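Local coordinates for protein group II chitinase (Ostrinia furnacalis, PDB 6JAV) that probably cleaves internal linkages of chitin as a family 18 endochitinase, the chain here being one catalytic domain of a longer, multidomain insect protein, at residues Gly163-Ala168 / Leu189-Ala194; Lys206-Val211 / Asn317-Phe322; Met248-Gln253 / Gly343-Leu348. All blocks are in the same frame, centred on the assembly; numbering follows the deposited sequence.

Interaction 1 of 3, residues Gly163-Ala168 / Leu189-Ala194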
loop_
_atom_site.group_PDB
_atom_site.type_symbol
_atom_site.label_atom_id
_atom_site.label_comp_id
_atom_site.label_asym_id
_atom_site.label_seq_id
_atom_site.Cartn_x
_atom_site.Cartn_y
_atom_site.Cartn_z
ATOM N N GLY A 163 21.876 -4.348 11.812
ATOM C CA GLY A 163 20.652 -5.024 12.193
ATOM C C GLY A 163 19.388 -4.278 11.814
ATOM O O GLY A 163 18.339 -4.496 12.427
ATOM N N LEU A 164 19.475 -3.384 10.837
ATOM C CA LEU A 164 18.341 -2.567 10.414
ATOM C C LEU A 164 17.736 -3.189 9.163
ATOM O O LEU A 164 18.427 -3.849 8.375
ATOM C CB LEU A 164 18.784 -1.133 10.138
ATOM C CG LEU A 164 19.280 -0.382 11.395
ATOM C CD1 LEU A 164 19.920 0.941 11.013
ATOM C CD2 LEU A 164 18.091 -0.151 12.346
ATOM N N LEU A 165 16.428 -2.992 8.997
ATOM C CA LEU A 165 15.652 -3.607 7.928
ATOM C C LEU A 165 15.609 -2.715 6.693
ATOM O O LEU A 165 15.717 -1.483 6.772
ATOM C CB LEU A 165 14.222 -3.864 8.402
ATOM C CG LEU A 165 14.133 -4.798 9.625
ATOM C CD1 LEU A 165 12.765 -4.763 10.272
ATOM C CD2 LEU A 165 14.506 -6.232 9.205
ATOM N N LEU A 166 15.465 -3.350 5.537
ATOM C CA LEU A 166 15.282 -2.638 4.283
ATOM C C LEU A 166 14.190 -3.341 3.492
ATOM O O LEU A 166 14.257 -4.553 3.280
ATOM C CB LEU A 166 16.598 -2.614 3.473
ATOM C CG LEU A 166 16.512 -1.842 2.165
ATOM C CD1 LEU A 166 16.223 -0.349 2.403
ATOM C CD2 LEU A 166 17.793 -2.035 1.330
ATOM N N SER A 167 13.167 -2.594 3.089
ATOM C CA SER A 167 12.037 -3.149 2.349
ATOM C C SER A 167 11.659 -2.178 1.249
ATOM O O SER A 167 12.150 -1.051 1.195
ATOM C CB SER A 167 10.830 -3.404 3.261
ATOM O OG SER A 167 10.485 -2.219 3.970
ATOM N N ALA A 168 10.766 -2.617 0.363
ATOM C CA ALA A 168 10.247 -1.704 -0.646
ATOM C C ALA A 168 8.797 -2.030 -0.940
ATOM O O ALA A 168 8.400 -3.197 -0.907
ATOM C CB ALA A 168 11.032 -1.819 -1.976
ATOM N N LEU A 189 18.302 -8.871 -1.540
ATOM C CA LEU A 189 18.754 -7.912 -0.532
ATOM C C LEU A 189 17.653 -7.406 0.390
ATOM O O LEU A 189 17.935 -7.100 1.554
ATOM C CB LEU A 189 19.412 -6.703 -1.217
ATOM C CG LEU A 189 20.716 -7.091 -1.931
ATOM C CD1 LEU A 189 21.245 -5.927 -2.729
ATOM C CD2 LEU A 189 21.753 -7.568 -0.906
ATOM N N LEU A 190 16.423 -7.309 -0.082
ATOM C CA LEU A 190 15.352 -6.752 0.738
ATOM C C LEU A 190 14.821 -7.779 1.742
ATOM O O LEU A 190 14.721 -8.974 1.461
ATOM C CB LEU A 190 14.198 -6.272 -0.155
ATOM C CG LEU A 190 14.538 -5.135 -1.127
ATOM C CD1 LEU A 190 13.349 -4.857 -2.049
ATOM C CD2 LEU A 190 14.934 -3.900 -0.360
ATOM N N ASP A 191 14.436 -7.294 2.920
ATOM C CA ASP A 191 13.853 -8.185 3.914
ATOM C C ASP A 191 12.418 -8.557 3.559
ATOM O O ASP A 191 11.976 -9.682 3.842
ATOM C CB ASP A 191 13.958 -7.539 5.297
ATOM C CG ASP A 191 15.397 -7.362 5.711
ATOM O OD1 ASP A 191 16.104 -8.402 5.868
ATOM O OD2 ASP A 191 15.845 -6.214 5.824
ATOM N N TRP A 192 11.684 -7.644 2.932
ATOM C CA TRP A 192 10.430 -8.006 2.296
ATOM C C TRP A 192 10.151 -7.028 1.169
ATOM O O TRP A 192 10.725 -5.932 1.094
ATOM C CB TRP A 192 9.217 -8.097 3.258
ATOM C CG TRP A 192 8.831 -6.779 3.845
ATOM C CD1 TRP A 192 7.937 -5.879 3.349
ATOM C CD2 TRP A 192 9.359 -6.203 5.052
ATOM N NE1 TRP A 192 7.879 -4.774 4.171
ATOM C CE2 TRP A 192 8.736 -4.951 5.222
ATOM C CE3 TRP A 192 10.300 -6.617 5.990
ATOM C CZ2 TRP A 192 9.029 -4.107 6.302
ATOM C CZ3 TRP A 192 10.600 -5.784 7.051
ATOM C CH2 TRP A 192 9.950 -4.538 7.205
ATOM N N ILE A 193 9.284 -7.483 0.276
ATOM C CA ILE A 193 8.787 -6.728 -0.858
ATOM C C ILE A 193 7.272 -6.657 -0.677
ATOM O O ILE A 193 6.592 -7.687 -0.672
ATOM C CB ILE A 193 9.175 -7.430 -2.162
ATOM C CG1 ILE A 193 10.714 -7.443 -2.262
ATOM C CG2 ILE A 193 8.563 -6.733 -3.332
ATOM C CD1 ILE A 193 11.239 -8.288 -3.442
ATOM N N ALA A 194 6.750 -5.441 -0.459
ATOM C CA ALA A 194 5.316 -5.243 -0.256
ATOM C C ALA A 194 4.727 -4.954 -1.634
ATOM O O ALA A 194 4.876 -3.852 -2.179
ATOM C CB ALA A 194 5.071 -4.116 0.752
HETATM O O HOH W 1 18.511 -5.468 5.966
#
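Asp-191 reaches across to Leu-165 and Leu-166 and can be followed outward atom by atom. Its CB lies 3.6 Å from Leu-166 O, and its CG is 3.8 Å from Leu-165 CD2, the two side chains crossing at about a right angle. At the tip, OD2 takes Leu-166 N at 2.9 Å with a nearly straight N-H (166°), using the anti lone pair. Chi1 of -64° sets CG beside the residue's own backbone N, and that N in turn donates to Leu-166 O at 2.8 Å. One residue thus grips both peptide groups of Leu-166, while a water donates to OD2 and to Leu-164 O. Further along, Ala-194 N binds Ala-168 O in parallel strand pairing. Ser-167 CB sits over the five-membered ring of Trp-192, 3.4 Å from its centroid; Ser-167 OG bonds to Asp-124 on the neighbouring strand. The Trp-192 ring extends to Lys-8 and Val-10, spanning toward the first strand of the TIM barrel. Trp-192 N is buried without a partner. The carboxylate therefore does what a strand carbonyl would do just before regular pairing between 165-170 and 192-195 begins, and the Leu-166 N-H and the water would probably stabilise its charged form.

Interaction 2 of 3, residues Lys206-Val211 / Asn317-Phe322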
loop_
_atom_site.group_PDB
_atom_site.type_symbol
_atom_site.label_atom_id
_atom_site.label_comp_id
_atom_site.label_asym_id
_atom_site.label_seq_id
_atom_site.Cartn_x
_atom_site.Cartn_y
_atom_site.Cartn_z
ATOM N N LYS A 206 -11.576 5.562 -17.286
ATOM C CA LYS A 206 -12.796 6.057 -17.933
ATOM C C LYS A 206 -13.915 5.019 -17.976
ATOM O O LYS A 206 -14.884 5.160 -18.743
ATOM C CB LYS A 206 -12.526 6.655 -19.323
ATOM C CG LYS A 206 -11.416 7.701 -19.341
ATOM C CD LYS A 206 -11.661 8.815 -18.353
ATOM C CE LYS A 206 -12.906 9.609 -18.717
ATOM N NZ LYS A 206 -13.600 10.169 -17.522
ATOM N N LYS A 207 -13.822 3.978 -17.159
ATOM C CA LYS A 207 -14.903 3.019 -17.016
ATOM C C LYS A 207 -14.739 2.362 -15.655
ATOM O O LYS A 207 -13.662 2.436 -15.054
ATOM C CB LYS A 207 -14.916 1.990 -18.155
ATOM C CG LYS A 207 -13.657 1.146 -18.261
ATOM C CD LYS A 207 -13.754 0.172 -19.444
ATOM C CE LYS A 207 -12.597 -0.806 -19.462
ATOM N NZ LYS A 207 -12.569 -1.523 -20.767
ATOM N N THR A 208 -15.814 1.752 -15.162
ATOM C CA THR A 208 -15.772 1.153 -13.826
ATOM C C THR A 208 -14.952 -0.129 -13.828
ATOM O O THR A 208 -14.878 -0.854 -14.826
ATOM C CB THR A 208 -17.181 0.858 -13.307
ATOM O OG1 THR A 208 -17.859 -0.030 -14.210
ATOM C CG2 THR A 208 -17.963 2.147 -13.141
ATOM N N GLY A 209 -14.328 -0.407 -12.690
ATOM C CA GLY A 209 -13.595 -1.648 -12.504
ATOM C C GLY A 209 -13.245 -1.776 -11.039
ATOM O O GLY A 209 -13.455 -0.845 -10.249
ATOM N N HIS A 210 -12.721 -2.945 -10.679
ATOM C CA HIS A 210 -12.424 -3.212 -9.275
ATOM C C HIS A 210 -11.035 -2.728 -8.873
ATOM O O HIS A 210 -10.050 -3.020 -9.549
ATOM C CB HIS A 210 -12.567 -4.690 -8.923
ATOM C CG HIS A 210 -12.840 -4.885 -7.480
ATOM N ND1 HIS A 210 -11.841 -4.861 -6.521
ATOM C CD2 HIS A 210 -14.007 -5.015 -6.811
ATOM C CE1 HIS A 210 -12.385 -4.994 -5.326
ATOM N NE2 HIS A 210 -13.704 -5.083 -5.472
ATOM N N VAL A 211 -10.959 -2.031 -7.727
ATOM C CA VAL A 211 -9.671 -1.591 -7.178
ATOM C C VAL A 211 -8.634 -2.719 -7.093
ATOM O O VAL A 211 -7.432 -2.476 -7.252
ATOM C CB VAL A 211 -9.891 -0.875 -5.824
ATOM C CG1 VAL A 211 -10.536 -1.776 -4.781
ATOM C CG2 VAL A 211 -8.555 -0.282 -5.300
ATOM N N ASN A 317 -25.536 8.216 -9.546
ATOM C CA ASN A 317 -24.402 8.181 -10.459
ATOM C C ASN A 317 -23.064 7.944 -9.748
ATOM O O ASN A 317 -22.014 8.213 -10.332
ATOM C CB ASN A 317 -24.365 9.430 -11.351
ATOM C CG ASN A 317 -23.910 10.687 -10.619
ATOM O OD1 ASN A 317 -23.781 10.714 -9.393
ATOM N ND2 ASN A 317 -23.665 11.744 -11.384
ATOM N N GLN A 318 -23.088 7.451 -8.515
ATOM C CA GLN A 318 -21.866 7.160 -7.768
ATOM C C GLN A 318 -21.668 5.653 -7.668
ATOM O O GLN A 318 -22.624 4.905 -7.452
ATOM C CB GLN A 318 -21.964 7.743 -6.367
ATOM C CG GLN A 318 -22.053 9.266 -6.385
ATOM C CD GLN A 318 -20.835 9.887 -7.025
ATOM O OE1 GLN A 318 -19.719 9.766 -6.509
ATOM N NE2 GLN A 318 -21.023 10.536 -8.166
ATOM N N TRP A 319 -20.412 5.207 -7.816
ATOM C CA TRP A 319 -20.101 3.780 -7.880
ATOM C C TRP A 319 -18.728 3.577 -7.238
ATOM O O TRP A 319 -17.809 4.354 -7.520
ATOM C CB TRP A 319 -20.051 3.396 -9.369
ATOM C CG TRP A 319 -20.046 1.945 -9.767
ATOM C CD1 TRP A 319 -21.110 1.220 -10.281
ATOM C CD2 TRP A 319 -18.909 1.073 -9.830
ATOM N NE1 TRP A 319 -20.701 -0.056 -10.609
ATOM C CE2 TRP A 319 -19.357 -0.173 -10.340
ATOM C CE3 TRP A 319 -17.551 1.210 -9.469
ATOM C CZ2 TRP A 319 -18.503 -1.263 -10.516
ATOM C CZ3 TRP A 319 -16.692 0.123 -9.657
ATOM C CH2 TRP A 319 -17.174 -1.099 -10.163
ATOM N N VAL A 320 -18.578 2.563 -6.385
ATOM C CA VAL A 320 -17.292 2.352 -5.699
ATOM C C VAL A 320 -16.981 0.865 -5.634
ATOM O O VAL A 320 -17.863 0.046 -5.372
ATOM C CB VAL A 320 -17.315 3.001 -4.293
ATOM C CG1 VAL A 320 -18.350 2.349 -3.393
ATOM C CG2 VAL A 320 -15.904 2.951 -3.640
ATOM N N SER A 321 -15.713 0.502 -5.872
ATOM C CA SER A 321 -15.296 -0.889 -5.717
ATOM C C SER A 321 -14.300 -0.984 -4.572
ATOM O O SER A 321 -13.507 -0.062 -4.361
ATOM C CB SER A 321 -14.670 -1.432 -7.007
ATOM O OG SER A 321 -13.549 -0.665 -7.392
ATOM N N PHE A 322 -14.347 -2.094 -3.834
ATOM C CA PHE A 322 -13.647 -2.178 -2.553
ATOM C C PHE A 322 -13.588 -3.630 -2.098
ATOM O O PHE A 322 -14.186 -4.528 -2.704
ATOM C CB PHE A 322 -14.342 -1.289 -1.497
ATOM C CG PHE A 322 -15.714 -1.764 -1.122
ATOM C CD1 PHE A 322 -16.799 -1.511 -1.966
ATOM C CD2 PHE A 322 -15.931 -2.507 0.029
ATOM C CE1 PHE A 322 -18.086 -1.969 -1.639
ATOM C CE2 PHE A 322 -17.241 -2.960 0.366
ATOM C CZ PHE A 322 -18.293 -2.688 -0.496
#
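Ser-321 OG is held by two backbone groups that flank His-210: it donates to Gly-209 O at 2.9 Å and accepts from Val-211 N, also at 2.9 Å. The first bond lies in the carbonyl plane, on a lone pair, with a C=O...OG angle of 134°; the second is more bent, 142° at the hydrogen. The rotation responsible is chi1 of 59°, which tucks OG between the residue's own N and carbonyl carbon and turns it to the loop. A single buried hydroxyl thus serves one backbone C=O and one backbone N-H of a segment with no regular structure.

The methylene of the same serine covers one face of the His-210 ring, its CB 4.0 Å from the centroid. At the ring's edge NE2 makes a weak bond to Phe-322 O, and ND1 is hydrogen-bonded to Ala-212 N, so both ring nitrogens help fix its rotation.

Toward the start of the loop, Thr-208 lies over one face of Trp-319, a CH-pi contact. Its CB stands almost on the normal of the six-membered ring, 3.5 Å from the centroid, while CG2 reaches 3.6 Å from Trp-319 CD2; Thr-208 OG1 meanwhile bonds to Gly-264 O. Gly-209 O comes to the indole rim, 3.4 Å from Trp-319 CZ3. The indole also stacks with Tyr-312, and its NE1 binds His-263 O. Such packing joins the loop following barrel strand 192-195 to the alpha+beta insertion that follows the seventh barrel strand, an insertion characteristic of many family 18 chitinases.

Interaction 3 of 3, residues Met248-Gln253 / Gly343-Leu348; sequences MPMYGQ and GMIWAL
Tyr-251 lies beside Trp-346, its CE1 3.7 Å from Trp-346 CD1, and Trp-346 O meets the edge of the phenol ring, 3.4 Å from Tyr-251 CD1 and in the ring's plane. The two ring planes are turned 89° to one another. Chi1 of 65° puts Tyr-251 CG between the residue's own N and carbonyl carbon, a rotation that sets the ring beside Trp-346; the Tyr-251 OH is hydrogen-bonded to Asp-199, a residue of the inhibitor pocket. Trp-346 O also receives Met-250 N at 2.9 Å, in an almost straight bond (172°) tilted from the carbonyl plane. Two further backbone bonds, Met-248 N to Met-344 O at 2.8 Å and Trp-346 N to Met-248 O at 3.3 Å, establish the parallel register of Met-248 with Ile-345. These are the seventh and eighth strands of the TIM barrel. The peptide after Trp-346 is cis, and the Trp-346 side chain lies about 5 Å from the bound thienopyridine inhibitor; in related chitinases the tryptophan here floors the substrate cleft. On the face carrying Met-248 and Ile-345, Met-250 bends at chi2 and chi3 so that CE meets Ile-345 CG2 at 3.8 Å, while SD passes beside the same branch. Met-248 turns back at its thioether, bringing CE to 3.9 Å from Gly-343 CA. Helices 325-337 and 363-373 cover this face, Ile-368 touching both Met-248 and Ile-345.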
loop_
_atom_site.group_PDB
_atom_site.type_symbol
_atom_site.label_atom_id
_atom_site.label_comp_id
_atom_site.label_asym_id
_atom_site.label_seq_id
_atom_site.Cartn_x
_atom_site.Cartn_y
_atom_site.Cartn_z
ATOM N N MET A 248 -3.328 -5.310 0.550
ATOM C CA MET A 248 -4.775 -5.321 0.539
ATOM C C MET A 248 -5.288 -3.919 0.863
ATOM O O MET A 248 -4.794 -3.271 1.817
ATOM C CB MET A 248 -5.289 -6.372 1.522
ATOM C CG MET A 248 -5.079 -7.894 1.040
ATOM S SD MET A 248 -5.307 -8.981 2.432
ATOM C CE MET A 248 -3.726 -8.799 3.228
ATOM N N PRO A 249 -6.228 -3.397 0.078
ATOM C CA PRO A 249 -6.722 -2.017 0.272
ATOM C C PRO A 249 -7.813 -1.939 1.335
ATOM O O PRO A 249 -8.772 -2.722 1.337
ATOM C CB PRO A 249 -7.291 -1.649 -1.107
ATOM C CG PRO A 249 -7.807 -2.976 -1.642
ATOM C CD PRO A 249 -6.847 -4.057 -1.096
ATOM N N MET A 250 -7.672 -0.962 2.231
ATOM C CA MET A 250 -8.695 -0.626 3.215
ATOM C C MET A 250 -9.591 0.498 2.724
ATOM O O MET A 250 -10.113 1.291 3.534
ATOM C CB MET A 250 -8.028 -0.200 4.536
ATOM C CG MET A 250 -6.979 -1.215 5.091
ATOM S SD MET A 250 -7.638 -2.722 5.814
ATOM C CE MET A 250 -7.602 -3.836 4.396
ATOM N N TYR A 251 -9.693 0.656 1.411
ATOM C CA TYR A 251 -10.405 1.755 0.783
ATOM C C TYR A 251 -10.923 1.271 -0.565
ATOM O O TYR A 251 -10.587 0.176 -1.039
ATOM C CB TYR A 251 -9.462 2.968 0.575
ATOM C CG TYR A 251 -8.356 2.640 -0.416
ATOM C CD1 TYR A 251 -7.190 2.014 0.007
ATOM C CD2 TYR A 251 -8.511 2.927 -1.772
ATOM C CE1 TYR A 251 -6.183 1.667 -0.904
ATOM C CE2 TYR A 251 -7.541 2.567 -2.696
ATOM C CZ TYR A 251 -6.377 1.944 -2.235
ATOM O OH TYR A 251 -5.381 1.605 -3.128
ATOM N N GLY A 252 -11.728 2.123 -1.189
ATOM C CA GLY A 252 -12.229 1.843 -2.513
ATOM C C GLY A 252 -11.908 2.950 -3.491
ATOM O O GLY A 252 -11.609 4.087 -3.121
ATOM N N GLN A 253 -11.953 2.581 -4.777
ATOM C CA GLN A 253 -11.893 3.540 -5.868
ATOM C C GLN A 253 -13.313 3.892 -6.284
ATOM O O GLN A 253 -14.149 2.998 -6.507
ATOM C CB GLN A 253 -11.127 2.964 -7.060
ATOM C CG GLN A 253 -9.618 2.856 -6.808
ATOM C CD GLN A 253 -8.872 4.182 -6.924
ATOM O OE1 GLN A 253 -9.372 5.169 -7.490
ATOM N NE2 GLN A 253 -7.645 4.213 -6.395
ATOM N N GLY A 343 0.911 -10.453 4.720
ATOM C CA GLY A 343 -0.015 -9.507 4.144
ATOM C C GLY A 343 0.427 -8.102 4.500
ATOM O O GLY A 343 1.237 -7.892 5.404
ATOM N N MET A 344 -0.122 -7.143 3.767
ATOM C CA MET A 344 0.163 -5.728 3.993
ATOM C C MET A 344 -1.136 -4.975 3.796
ATOM O O MET A 344 -1.953 -5.362 2.950
ATOM C CB MET A 344 1.218 -5.229 2.991
ATOM C CG MET A 344 1.523 -3.736 3.029
ATOM S SD MET A 344 0.446 -2.799 1.901
ATOM C CE MET A 344 1.319 -3.018 0.346
ATOM N N ILE A 345 -1.337 -3.879 4.555
ATOM C CA ILE A 345 -2.536 -3.056 4.376
ATOM C C ILE A 345 -2.172 -1.604 4.115
ATOM O O ILE A 345 -1.282 -1.036 4.758
ATOM C CB ILE A 345 -3.534 -3.150 5.551
ATOM C CG1 ILE A 345 -2.920 -2.679 6.878
ATOM C CG2 ILE A 345 -4.078 -4.565 5.657
ATOM C CD1 ILE A 345 -3.925 -1.908 7.758
ATOM N N TRP A 346 -2.900 -1.001 3.181
ATOM C CA TRP A 346 -2.948 0.438 2.989
ATOM C C TRP A 346 -4.377 0.834 3.307
ATOM O O TRP A 346 -5.273 0.592 2.485
ATOM C CB TRP A 346 -2.648 0.828 1.532
ATOM C CG TRP A 346 -2.599 2.340 1.480
ATOM C CD1 TRP A 346 -3.663 3.222 1.298
ATOM C CD2 TRP A 346 -1.464 3.146 1.765
ATOM N NE1 TRP A 346 -3.211 4.520 1.405
ATOM C CE2 TRP A 346 -1.870 4.495 1.701
ATOM C CE3 TRP A 346 -0.133 2.854 2.073
ATOM C CZ2 TRP A 346 -0.977 5.544 1.910
ATOM C CZ3 TRP A 346 0.750 3.897 2.275
ATOM C CH2 TRP A 346 0.321 5.219 2.195
ATOM N N ALA A 347 -4.629 1.474 4.458
ATOM C CA ALA A 347 -3.679 1.874 5.498
ATOM C C ALA A 347 -4.504 1.816 6.806
ATOM O O ALA A 347 -5.742 1.684 6.774
ATOM C CB ALA A 347 -3.172 3.289 5.257
ATOM N N LEU A 348 -3.825 1.910 7.949
ATOM C CA LEU A 348 -4.493 1.742 9.245
ATOM C C LEU A 348 -5.707 2.656 9.391
ATOM O O LEU A 348 -6.755 2.235 9.906
ATOM C CB LEU A 348 -3.485 2.053 10.357
ATOM C CG LEU A 348 -2.496 0.932 10.646
ATOM C CD1 LEU A 348 -1.257 1.461 11.408
ATOM C CD2 LEU A 348 -3.173 -0.202 11.412
#

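How the interactions relate
All three interactions lie within the family 18 catalytic domain. Interactions 1 and 3 are successive parts of its barrel: strand 192-195 neighbours strand 244-257, and Ala-194 CB packs on Met-344 CE at 3.9 Å although the centres are 20 Å apart. Interaction 2 lies 16 Å from interaction 3, centre to centre, and is joined to it where strand 318-321 pairs antiparallel with 244-257, with Ser-321 N 3.0 Å from Gln-253 O, a probable hydrogen bond. Interactions 1 and 2 sit on opposite sides of the chain's centre, their centres about 33 Å apart. Along the chain interaction 1 closes first, then the segments of 2 and 3 alternate, tying the insertion to the barrel beside the inhibitor pocket.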